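Long-range contacts in glutaredoxin (Populus tremula x Populus tremuloides, PDB 2E7P), which binds a glutathione-ligated [2Fe-2S] cluster shared between subunits and probably reduces disulfides at the expense of glutathione: residues V22-K27 / P75-G80; C33-Q38 / G85-V90. All blocks are in the same frame, centred on the assembly; numbering follows the deposited sequence.

Interaction 1: residues V22-K27 / P75-G80; sequences VVVFSK and PNVFIG. With GSH (glutathione), chain H.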
# COMPACT_ATOMS: atom_id res chain seq x y z
N VAL C 22 13.44 -0.30 17.12
CA VAL C 22 13.10 -0.38 15.70
C VAL C 22 11.94 0.56 15.43
O VAL C 22 10.95 0.59 16.15
CB VAL C 22 12.72 -1.79 15.24
CG1 VAL C 22 12.49 -1.84 13.69
CG2 VAL C 22 13.79 -2.82 15.65
N VAL C 23 12.08 1.35 14.37
CA VAL C 23 11.04 2.31 14.03
C VAL C 23 10.74 2.20 12.53
O VAL C 23 11.65 2.23 11.68
CB VAL C 23 11.42 3.77 14.42
CG1 VAL C 23 10.35 4.75 13.89
CG2 VAL C 23 11.58 3.90 15.97
N VAL C 24 9.45 2.06 12.25
CA VAL C 24 8.95 1.97 10.87
C VAL C 24 8.03 3.15 10.59
O VAL C 24 6.92 3.20 11.08
CB VAL C 24 8.20 0.64 10.62
CG1 VAL C 24 7.71 0.55 9.19
CG2 VAL C 24 9.11 -0.57 10.90
N PHE C 25 8.47 4.11 9.79
CA PHE C 25 7.55 5.09 9.18
C PHE C 25 6.73 4.43 8.06
O PHE C 25 7.27 3.79 7.18
CB PHE C 25 8.30 6.35 8.70
CG PHE C 25 9.02 7.09 9.81
CD1 PHE C 25 8.39 8.08 10.55
CD2 PHE C 25 10.34 6.80 10.10
CE1 PHE C 25 9.06 8.79 11.53
CE2 PHE C 25 11.02 7.47 11.11
CZ PHE C 25 10.36 8.48 11.82
N SER C 26 5.42 4.60 8.13
CA SER C 26 4.47 3.75 7.44
C SER C 26 3.22 4.57 7.02
O SER C 26 3.06 5.71 7.43
CB SER C 26 4.09 2.60 8.39
OG SER C 26 3.09 1.77 7.86
N LYS C 27 2.40 3.99 6.16
CA LYS C 27 1.07 4.47 5.85
C LYS C 27 0.17 3.24 6.05
O LYS C 27 0.57 2.10 5.73
CB LYS C 27 0.95 4.95 4.39
CG LYS C 27 1.73 6.23 4.00
CD LYS C 27 1.03 7.50 4.38
CE LYS C 27 1.94 8.70 4.14
NZ LYS C 27 1.78 9.33 2.77
N PRO C 75 7.64 2.00 3.23
CA PRO C 75 8.12 2.16 4.60
C PRO C 75 9.53 2.77 4.64
O PRO C 75 10.32 2.62 3.70
CB PRO C 75 8.10 0.75 5.16
CG PRO C 75 8.37 -0.17 3.83
CD PRO C 75 7.69 0.60 2.73
N ASN C 76 9.82 3.46 5.72
CA ASN C 76 11.16 4.00 5.94
C ASN C 76 11.59 3.42 7.28
O ASN C 76 11.00 3.73 8.31
CB ASN C 76 11.13 5.53 5.93
CG ASN C 76 12.50 6.14 5.76
OD1 ASN C 76 13.51 5.54 6.12
ND2 ASN C 76 12.55 7.33 5.15
N VAL C 77 12.58 2.52 7.25
CA VAL C 77 12.92 1.70 8.40
C VAL C 77 14.24 2.11 9.06
O VAL C 77 15.26 2.26 8.40
CB VAL C 77 13.03 0.20 8.01
CG1 VAL C 77 13.35 -0.65 9.23
CG2 VAL C 77 11.73 -0.30 7.29
N PHE C 78 14.20 2.24 10.37
CA PHE C 78 15.36 2.52 11.20
C PHE C 78 15.53 1.41 12.20
O PHE C 78 14.54 0.96 12.84
CB PHE C 78 15.13 3.81 11.99
CG PHE C 78 15.23 5.05 11.17
CD1 PHE C 78 16.41 5.80 11.17
CD2 PHE C 78 14.17 5.47 10.38
CE1 PHE C 78 16.52 6.97 10.39
CE2 PHE C 78 14.25 6.62 9.59
CZ PHE C 78 15.43 7.39 9.60
N ILE C 79 16.77 0.95 12.33
CA ILE C 79 17.12 0.03 13.38
C ILE C 79 18.30 0.60 14.16
O ILE C 79 19.34 0.94 13.58
CB ILE C 79 17.48 -1.38 12.85
CG1 ILE C 79 16.30 -2.02 12.09
CG2 ILE C 79 17.98 -2.25 14.04
CD1 ILE C 79 16.54 -3.45 11.54
N GLY C 80 18.11 0.71 15.48
CA GLY C 80 19.09 1.32 16.39
C GLY C 80 19.38 2.74 15.96
O GLY C 80 20.51 3.20 16.05
N1 GSH H . 11.31 0.80 -3.34
CA1 GSH H . 10.49 1.32 -2.24
C1 GSH H . 10.58 0.35 -1.09
O11 GSH H . 10.21 0.65 0.08
O12 GSH H . 11.08 -0.77 -1.36
CB1 GSH H . 9.06 1.56 -2.73
CG1 GSH H . 8.16 2.25 -1.68
CD1 GSH H . 6.93 2.86 -2.29
OE1 GSH H . 6.75 2.88 -3.50
N2 GSH H . 6.09 3.47 -1.46
CA2 GSH H . 4.88 4.14 -1.95
C2 GSH H . 4.84 5.51 -1.32
O2 GSH H . 5.42 5.78 -0.25
CB2 GSH H . 3.62 3.31 -1.54
SG2 GSH H . 3.24 1.56 -1.98
N3 GSH H . 4.15 6.47 -1.95
CA3 GSH H . 4.04 7.79 -1.40
C3 GSH H . 3.17 7.70 -0.14
O31 GSH H . 2.29 6.81 -0.01
O32 GSH H . 3.36 8.55 0.74
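Phe-25 and Phe-78 approach obliquely on one face of the sheet, CE2 of Phe-25 lying 3.7 Å from CE2 of Phe-78. The ring planes stand at 76° with centroids 5.9 Å apart. Both rings swing to the same side of their backbones, CG anti to the carbonyl carbon (chi1 -60° in Phe-25), and the edge of Phe-25 also receives the carbonyl O of Asn-76. Leu-65 of helix 58-69 packs on both rings, and Trp-68 meets Phe-78. Trimming Phe-25 to an alanine is likely to open a gap beside Leu-65 and take one neighbour from the Phe-78 ring. On the other face, Val-22 and Ile-79 lie side by side, their CG1 atoms 4.1 Å apart, and CG1 of Val-24 rests equally close to CB of Pro-75. Between the faces, two antiparallel hydrogen-bonded pairs knit the strands: Val-23 N to Phe-78 O is 2.9 Å and nearly straight (173°), whereas Phe-25 N reaches Asn-76 O at a more bent angle. Past this largely apolar, four-bond strand pair of the thioredoxin fold, Pro-75, after its cis peptide bond, borders glutathione with CD near O11 of the gamma-glutamyl carboxylate. At the ligand's other end Lys-27 NZ hydrogen-bonds O32 at 2.7 Å; the strand pair thus ends in a charged grip on the glycine carboxylate.

Interaction 2: residues C33-Q38 / G85-V90; sequences CNRVKQ and GGCDTV. With GSH (glutathione), chain H; GSH (glutathione), chain G.
Val-36 drives its CG2 branch against the first turn of helix 87-95, 3.6 Å from CA of Cys-87. Because that branch is anti to the carbonyl carbon, beside the backbone N, a single methyl meets three things: the Cys-87 backbone, Cys-87 CB, and CG2 of Val-90 at 4.1 Å. No hydrogen bond joins the two segments, and the tight part is wholly apolar. Val-24 and Val-77 of the central sheet, with Pro-75 just before strand 76-79, continue it beneath Val-36, and Leu-39 extends it beside Val-90.

Toward the surface the contact thins. SG of Cys-87, anti to its own backbone N (chi1 -174°), lies alongside the aliphatic root of Arg-35, 3.8 Å from CG. Beyond a bend at chi2 the guanidinium leaves the helix pair: NH1 hydrogen-bonds OE1 of Gln-38 at 2.9 Å, approaching from above the carbonyl plane of the amide and not along a lone pair. Tyr-32 of a neighbouring subunit packs on this arginine, so the outer margin belongs partly to the assembly.

At the start of the second helix, Gly-86 occupies the N-cap position, and a side chain there would collide with O11 of glutathione. The next two backbone N-H groups each take one oxygen of the gamma-glutamyl carboxylate: Cys-87 N to O11 is 2.9 Å, and Asp-88 N to O12 is equally short and almost straight (175°). The carboxylate thus sits at a helix N terminus, where the helix dipole is likely to favour its negative charge. Backbone amides bind the ligand, while the side chains of Cys-87 and Val-90 in the same turn pack on helix 31-42.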
# COMPACT_ATOMS: atom_id res chain seq x y z
N CYS C 33 4.40 -1.48 3.30
CA CYS C 33 4.53 -1.31 4.77
C CYS C 33 4.16 -2.58 5.55
O CYS C 33 4.89 -3.00 6.44
CB CYS C 33 3.73 -0.08 5.23
SG CYS C 33 4.42 1.41 4.54
N ASN C 34 3.03 -3.20 5.21
CA ASN C 34 2.66 -4.51 5.82
C ASN C 34 3.65 -5.66 5.64
O ASN C 34 3.80 -6.48 6.52
CB ASN C 34 1.28 -4.94 5.33
CG ASN C 34 0.19 -3.93 5.75
OD1 ASN C 34 0.37 -3.21 6.72
ND2 ASN C 34 -0.89 -3.86 4.99
N ARG C 35 4.31 -5.72 4.48
CA ARG C 35 5.36 -6.71 4.22
C ARG C 35 6.57 -6.51 5.18
O ARG C 35 7.11 -7.46 5.75
CB ARG C 35 5.79 -6.63 2.74
CG ARG C 35 6.90 -7.65 2.27
CD ARG C 35 6.50 -9.12 2.45
NE ARG C 35 7.58 -10.00 2.00
CZ ARG C 35 7.96 -11.13 2.61
NH1 ARG C 35 7.35 -11.53 3.72
NH2 ARG C 35 8.98 -11.84 2.11
N VAL C 36 6.98 -5.27 5.37
CA VAL C 36 8.01 -5.00 6.38
C VAL C 36 7.59 -5.44 7.78
O VAL C 36 8.36 -6.08 8.49
CB VAL C 36 8.40 -3.51 6.36
CG1 VAL C 36 9.16 -3.12 7.65
CG2 VAL C 36 9.25 -3.25 5.12
N LYS C 37 6.37 -5.14 8.16
CA LYS C 37 5.83 -5.55 9.45
C LYS C 37 5.83 -7.08 9.58
O LYS C 37 6.16 -7.60 10.65
CB LYS C 37 4.39 -5.00 9.59
CG LYS C 37 4.35 -3.49 9.86
CD LYS C 37 2.99 -2.96 9.55
CE LYS C 37 2.98 -1.41 9.51
NZ LYS C 37 1.59 -0.92 9.47
N GLN C 38 5.42 -7.76 8.51
CA GLN C 38 5.45 -9.22 8.44
C GLN C 38 6.86 -9.77 8.69
O GLN C 38 7.05 -10.66 9.49
CB GLN C 38 4.95 -9.70 7.06
CG GLN C 38 4.83 -11.26 6.97
CD GLN C 38 4.27 -11.71 5.64
OE1 GLN C 38 4.59 -11.13 4.60
NE2 GLN C 38 3.45 -12.76 5.66
N GLY C 85 16.42 1.32 5.21
CA GLY C 85 15.96 1.48 3.86
C GLY C 85 14.46 1.24 3.85
O GLY C 85 13.76 1.52 4.82
N GLY C 86 13.97 0.70 2.74
CA GLY C 86 12.56 0.48 2.54
C GLY C 86 12.21 -0.99 2.59
O GLY C 86 12.90 -1.78 3.23
N CYS C 87 11.12 -1.35 1.92
CA CYS C 87 10.66 -2.75 1.86
C CYS C 87 11.67 -3.63 1.11
O CYS C 87 12.10 -4.64 1.62
CB CYS C 87 9.28 -2.82 1.19
SG CYS C 87 8.56 -4.45 1.20
N ASP C 88 12.08 -3.21 -0.08
CA ASP C 88 13.07 -3.98 -0.82
C ASP C 88 14.29 -4.26 0.06
O ASP C 88 14.75 -5.39 0.12
CB ASP C 88 13.51 -3.28 -2.12
CG ASP C 88 12.44 -3.29 -3.17
OD1 ASP C 88 11.43 -4.02 -3.04
OD2 ASP C 88 12.57 -2.53 -4.15
N THR C 89 14.81 -3.22 0.73
CA THR C 89 15.92 -3.41 1.66
C THR C 89 15.64 -4.48 2.71
O THR C 89 16.50 -5.39 2.94
CB THR C 89 16.34 -2.11 2.38
OG1 THR C 89 16.49 -1.05 1.43
CG2 THR C 89 17.68 -2.33 3.08
N VAL C 90 14.49 -4.38 3.39
CA VAL C 90 14.20 -5.32 4.48
C VAL C 90 14.06 -6.77 3.97
O VAL C 90 14.53 -7.72 4.62
CB VAL C 90 12.95 -4.91 5.34
CG1 VAL C 90 12.68 -5.98 6.41
CG2 VAL C 90 13.19 -3.59 6.01
N1 GSH H . 11.31 0.80 -3.34
CA1 GSH H . 10.49 1.32 -2.24
C1 GSH H . 10.58 0.35 -1.09
O11 GSH H . 10.21 0.65 0.08
O12 GSH H . 11.08 -0.77 -1.36
CB1 GSH H . 9.06 1.56 -2.73
CG1 GSH H . 8.16 2.25 -1.68
CD1 GSH H . 6.93 2.86 -2.29
OE1 GSH H . 6.75 2.88 -3.50
N2 GSH H . 6.09 3.47 -1.46
CA2 GSH H . 4.88 4.14 -1.95
C2 GSH H . 4.84 5.51 -1.32
O2 GSH H . 5.42 5.78 -0.25
CB2 GSH H . 3.62 3.31 -1.54
SG2 GSH H . 3.24 1.56 -1.98
N3 GSH H . 4.15 6.47 -1.95
CA3 GSH H . 4.04 7.79 -1.40
C3 GSH H . 3.17 7.70 -0.14
O31 GSH H . 2.29 6.81 -0.01
O32 GSH H . 3.36 8.55 0.74
N1 GSH G . -10.08 -0.72 6.59
CA1 GSH G . -9.75 -2.11 6.89
C1 GSH G . -10.11 -2.34 8.33
O11 GSH G . -10.08 -3.47 8.85
O12 GSH G . -10.41 -1.33 9.00
CB1 GSH G . -8.24 -2.25 6.68
CG1 GSH G . -7.61 -3.65 6.94
CD1 GSH G . -6.27 -3.85 6.20
OE1 GSH G . -5.81 -2.95 5.50
N2 GSH G . -5.64 -5.01 6.36
CA2 GSH G . -4.42 -5.36 5.65
C2 GSH G . -4.80 -6.46 4.70
O2 GSH G . -5.68 -7.24 5.02
CB2 GSH G . -3.47 -6.01 6.63
SG2 GSH G . -2.77 -4.79 7.75
N3 GSH G . -4.16 -6.61 3.53
CA3 GSH G . -4.44 -7.67 2.55
C3 GSH G . -3.94 -9.01 3.05
O31 GSH G . -3.29 -9.12 4.12
O32 GSH G . -4.18 -10.04 2.39

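In the fold
From the N terminus, helix 3-18 leads into strand 22-26, and helix 31-42 follows, carrying the first half of interaction 2. The chain then runs through strand 48-51 and helix 58-69 before strand 76-79 returns beside 22-26 and closes interaction 1. After the hairpin to strand 82-85, helix 87-95 completes interaction 2. The two loops therefore cross: 33-38 falls between 22-27 and 75-80 in the chain, and 85-90 comes after both. Interaction 1 joins the central strands, and interaction 2 ties two helices across one face of that sheet. They meet where Pro-75 CG packs on Val-36 CG2, and both border one glutathione, interaction 2 at the gamma-glutamyl carboxylate, interaction 1 at both ends.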